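Local coordinates for protein ribulose bisphosphate carboxylase small chain (Galdieria sulphuraria, PDB 4F0H) that is the small subunit of the hexadecameric carbon-fixing enzyme RuBisCO, probably helping to hold the catalytic large subunits together, at residues 109-114 and 123-128. Sequence-based numbering, arbitrary orientation.
Sequences FNLIRQ and YSIQAY
Tyr128 CG stands anti to its carbonyl carbon (chi1 -76°), turning the phenol back over the start of 109-114 until CE1 lies 3.3 Å from Phe109 C. One ring face receives Asn110 N, 3.5 Å above the plane. Phe109 adopts a similar first torsion (-69°), laying its ring beside the other strand, with CD2 3.4 Å from Ile125 CG2 and CE2 against Ala127 CB. Farther along the same face, Leu111 CD1 meets the edge of the Tyr123 ring at CD2 (3.6 Å). Two antiparallel hydrogen-bonded pairs, Asn110–Gln126 and Ile112–Ser124, fix the register; Ile112 N to Ser124 O is the straightest bond (2.8 Å, 175°). Tyr128 OH bonds Thr130 O of a neighbouring small subunit, and an alanine here would probably leave that carbonyl without this donor and uncover the Phe109–Asn110 peptide. Arg113 salt-bridges Asp40 of that neighbour and an acidic side chain of another protein's chain; Tyr123 OH hydrogen-bonds an acidic side chain there, placing the hairpin at an assembly interface. Within this chain, strands 109-115 and 121-127 form a hairpin separate from the four-stranded sheet; backbone bonds from Tyr123 reach a further small subunit, consistent with the four-hairpin beta barrel of red-type small subunits.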
ATOM      1  N   PHE B 109      15.759   9.334 -39.705  1.00  6.36           N
ATOM      2  CA  PHE B 109      14.724   9.101 -38.690  1.00  2.76           C
ATOM      3  C   PHE B 109      14.095  10.347 -38.158  1.00  2.08           C
ATOM      4  O   PHE B 109      14.781  11.287 -37.957  1.00  3.51           O
ATOM      5  CB  PHE B 109      15.281   8.373 -37.471  1.00  4.15           C
ATOM      6  CG  PHE B 109      15.675   6.937 -37.755  1.00  4.35           C
ATOM      7  CD1 PHE B 109      16.987   6.608 -38.066  1.00  3.13           C
ATOM      8  CD2 PHE B 109      14.738   5.934 -37.712  1.00  4.94           C
ATOM      9  CE1 PHE B 109      17.351   5.267 -38.315  1.00  6.38           C
ATOM     10  CE2 PHE B 109      15.107   4.610 -37.958  1.00 10.24           C
ATOM     11  CZ  PHE B 109      16.413   4.275 -38.257  1.00  4.08           C
ATOM     12  N   ASN B 110      12.784  10.337 -37.959  1.00  5.34           N
ATOM     13  CA  ASN B 110      12.111  11.401 -37.257  1.00  7.51           C
ATOM     14  C   ASN B 110      12.204  11.088 -35.772  1.00  5.59           C
ATOM     15  O   ASN B 110      12.059   9.953 -35.408  1.00  9.64           O
ATOM     16  CB  ASN B 110      10.624  11.521 -37.684  1.00  6.30           C
ATOM     17  CG  ASN B 110       9.971  12.871 -37.178  1.00  6.19           C
ATOM     18  OD1 ASN B 110      10.676  13.827 -36.721  1.00  6.97           O
ATOM     19  ND2 ASN B 110       8.669  12.938 -37.251  1.00  7.83           N
ATOM     20  N   LEU B 111      12.466  12.094 -34.934  1.00  5.17           N
ATOM     21  CA  LEU B 111      12.432  11.930 -33.472  1.00  3.54           C
ATOM     22  C   LEU B 111      11.177  12.639 -32.911  1.00  4.59           C
ATOM     23  O   LEU B 111      11.010  13.868 -33.076  1.00  8.36           O
ATOM     24  CB  LEU B 111      13.731  12.416 -32.801  1.00  1.00           C
ATOM     25  CG  LEU B 111      13.797  12.419 -31.272  1.00  4.65           C
ATOM     26  CD1 LEU B 111      13.946  11.102 -30.728  1.00  4.49           C
ATOM     27  CD2 LEU B 111      15.008  13.278 -30.794  1.00  7.69           C
ATOM     28  N   ILE B 112      10.318  11.859 -32.236  1.00  6.30           N
ATOM     29  CA  ILE B 112       9.036  12.345 -31.695  1.00  3.35           C
ATOM     30  C   ILE B 112       9.134  12.440 -30.167  1.00  5.24           C
ATOM     31  O   ILE B 112       9.632  11.520 -29.542  1.00  5.07           O
ATOM     32  CB  ILE B 112       7.915  11.402 -32.069  1.00  5.39           C
ATOM     33  CG1 ILE B 112       7.830  11.357 -33.610  1.00  5.82           C
ATOM     34  CG2 ILE B 112       6.606  11.965 -31.493  1.00  3.77           C
ATOM     35  CD1 ILE B 112       7.643  10.127 -34.192  1.00  9.71           C
ATOM     36  N   ARG B 113       8.742  13.570 -29.584  1.00  6.05           N
ATOM     37  CA  ARG B 113       8.864  13.766 -28.121  1.00  2.88           C
ATOM     38  C   ARG B 113       7.473  13.993 -27.553  1.00  7.56           C
ATOM     39  O   ARG B 113       6.886  15.076 -27.750  1.00  5.87           O
ATOM     40  CB  ARG B 113       9.596  15.036 -27.909  1.00  3.84           C
ATOM     41  CG  ARG B 113      10.981  15.005 -28.550  1.00  3.62           C
ATOM     42  CD  ARG B 113      11.629  16.363 -28.350  1.00  3.04           C
ATOM     43  NE  ARG B 113      13.041  16.225 -28.654  1.00  4.76           N
ATOM     44  CZ  ARG B 113      13.588  16.582 -29.805  1.00  5.17           C
ATOM     45  NH1 ARG B 113      12.827  17.114 -30.758  1.00  1.00           N
ATOM     46  NH2 ARG B 113      14.919  16.454 -29.973  1.00  3.98           N
ATOM     47  N   GLN B 114       6.941  13.016 -26.827  1.00  4.50           N
ATOM     48  CA  GLN B 114       5.621  13.200 -26.239  1.00  8.14           C
ATOM     49  C   GLN B 114       5.911  13.640 -24.805  1.00  8.47           C
ATOM     50  O   GLN B 114       6.672  12.964 -24.101  1.00 10.61           O
ATOM     51  CB  GLN B 114       4.817  11.884 -26.194  1.00  9.22           C
ATOM     52  CG  GLN B 114       3.411  12.117 -25.633  1.00 10.35           C
ATOM     53  CD  GLN B 114       3.149  11.216 -24.505  1.00 13.56           C
ATOM     54  OE1 GLN B 114       3.001  10.038 -24.714  1.00 12.64           O
ATOM     55  NE2 GLN B 114       3.217  11.752 -23.243  1.00 19.64           N
ATOM     56  N   TYR B 123       9.785   9.035 -25.973  1.00  3.85           N
ATOM     57  CA  TYR B 123      10.363   9.189 -27.329  1.00  4.30           C
ATOM     58  C   TYR B 123       9.914   8.079 -28.231  1.00  7.17           C
ATOM     59  O   TYR B 123       9.853   6.902 -27.799  1.00  3.46           O
ATOM     60  CB  TYR B 123      11.891   9.007 -27.267  1.00  3.15           C
ATOM     61  CG  TYR B 123      12.575  10.196 -26.545  1.00  5.05           C
ATOM     62  CD1 TYR B 123      12.674  10.212 -25.149  1.00  6.46           C
ATOM     63  CD2 TYR B 123      13.056  11.326 -27.256  1.00  3.88           C
ATOM     64  CE1 TYR B 123      13.285  11.336 -24.467  1.00  5.27           C
ATOM     65  CE2 TYR B 123      13.703  12.416 -26.572  1.00  3.91           C
ATOM     66  CZ  TYR B 123      13.796  12.396 -25.177  1.00  2.64           C
ATOM     67  OH  TYR B 123      14.369  13.429 -24.428  1.00  3.03           O
ATOM     68  N   SER B 124       9.615   8.447 -29.478  1.00  4.26           N
ATOM     69  CA  SER B 124       9.669   7.487 -30.549  1.00  7.87           C
ATOM     70  C   SER B 124      10.636   7.975 -31.652  1.00  9.08           C
ATOM     71  O   SER B 124      10.849   9.163 -31.892  1.00  6.84           O
ATOM     72  CB  SER B 124       8.320   7.246 -31.212  1.00  5.63           C
ATOM     73  OG  SER B 124       7.238   7.404 -30.298  1.00 10.71           O
ATOM     74  N   ILE B 125      11.112   6.993 -32.381  1.00  7.89           N
ATOM     75  CA  ILE B 125      11.916   7.174 -33.537  1.00  9.87           C
ATOM     76  C   ILE B 125      11.184   6.478 -34.670  1.00  6.40           C
ATOM     77  O   ILE B 125      10.726   5.362 -34.509  1.00  3.88           O
ATOM     78  CB  ILE B 125      13.275   6.491 -33.190  1.00 15.13           C
ATOM     79  CG1 ILE B 125      14.115   7.489 -32.336  1.00 13.63           C
ATOM     80  CG2 ILE B 125      14.033   5.958 -34.408  1.00 15.69           C
ATOM     81  CD1 ILE B 125      15.213   6.762 -31.528  1.00 22.00           C
ATOM     82  N   GLN B 126      11.111   7.119 -35.828  1.00  6.97           N
ATOM     83  CA  GLN B 126      10.373   6.560 -36.954  1.00  5.94           C
ATOM     84  C   GLN B 126      11.156   6.820 -38.245  1.00 10.14           C
ATOM     85  O   GLN B 126      11.524   7.945 -38.535  1.00  9.98           O
ATOM     86  CB  GLN B 126       9.028   7.271 -37.113  1.00  6.74           C
ATOM     87  CG  GLN B 126       8.158   6.670 -38.264  1.00  8.16           C
ATOM     88  CD  GLN B 126       7.228   5.566 -37.742  1.00 11.90           C
ATOM     89  OE1 GLN B 126       6.681   5.746 -36.670  1.00 12.52           O
ATOM     90  NE2 GLN B 126       7.067   4.399 -38.482  1.00  6.50           N
ATOM     91  N   ALA B 127      11.467   5.777 -39.000  1.00  5.51           N
ATOM     92  CA  ALA B 127      12.244   6.021 -40.189  1.00  7.63           C
ATOM     93  C   ALA B 127      11.383   6.780 -41.207  1.00  6.78           C
ATOM     94  O   ALA B 127      10.224   6.418 -41.436  1.00 11.59           O
ATOM     95  CB  ALA B 127      12.764   4.684 -40.787  1.00  4.27           C
ATOM     96  N   TYR B 128      11.953   7.788 -41.868  1.00  5.84           N
ATOM     97  CA  TYR B 128      11.148   8.534 -42.828  1.00  5.20           C
ATOM     98  C   TYR B 128      10.566   7.660 -43.905  1.00  4.66           C
ATOM     99  O   TYR B 128       9.434   7.839 -44.309  1.00  4.65           O
ATOM    100  CB  TYR B 128      12.012   9.639 -43.461  1.00  3.82           C
ATOM    101  CG  TYR B 128      12.158  10.747 -42.474  1.00  2.44           C
ATOM    102  CD1 TYR B 128      13.395  11.046 -41.884  1.00  1.00           C
ATOM    103  CD2 TYR B 128      11.041  11.462 -42.081  1.00  1.00           C
ATOM    104  CE1 TYR B 128      13.512  12.045 -40.967  1.00  8.73           C
ATOM    105  CE2 TYR B 128      11.165  12.506 -41.138  1.00  5.06           C
ATOM    106  CZ  TYR B 128      12.374  12.773 -40.581  1.00  5.16           C
ATOM    107  OH  TYR B 128      12.478  13.819 -39.656  1.00 10.01           O
TER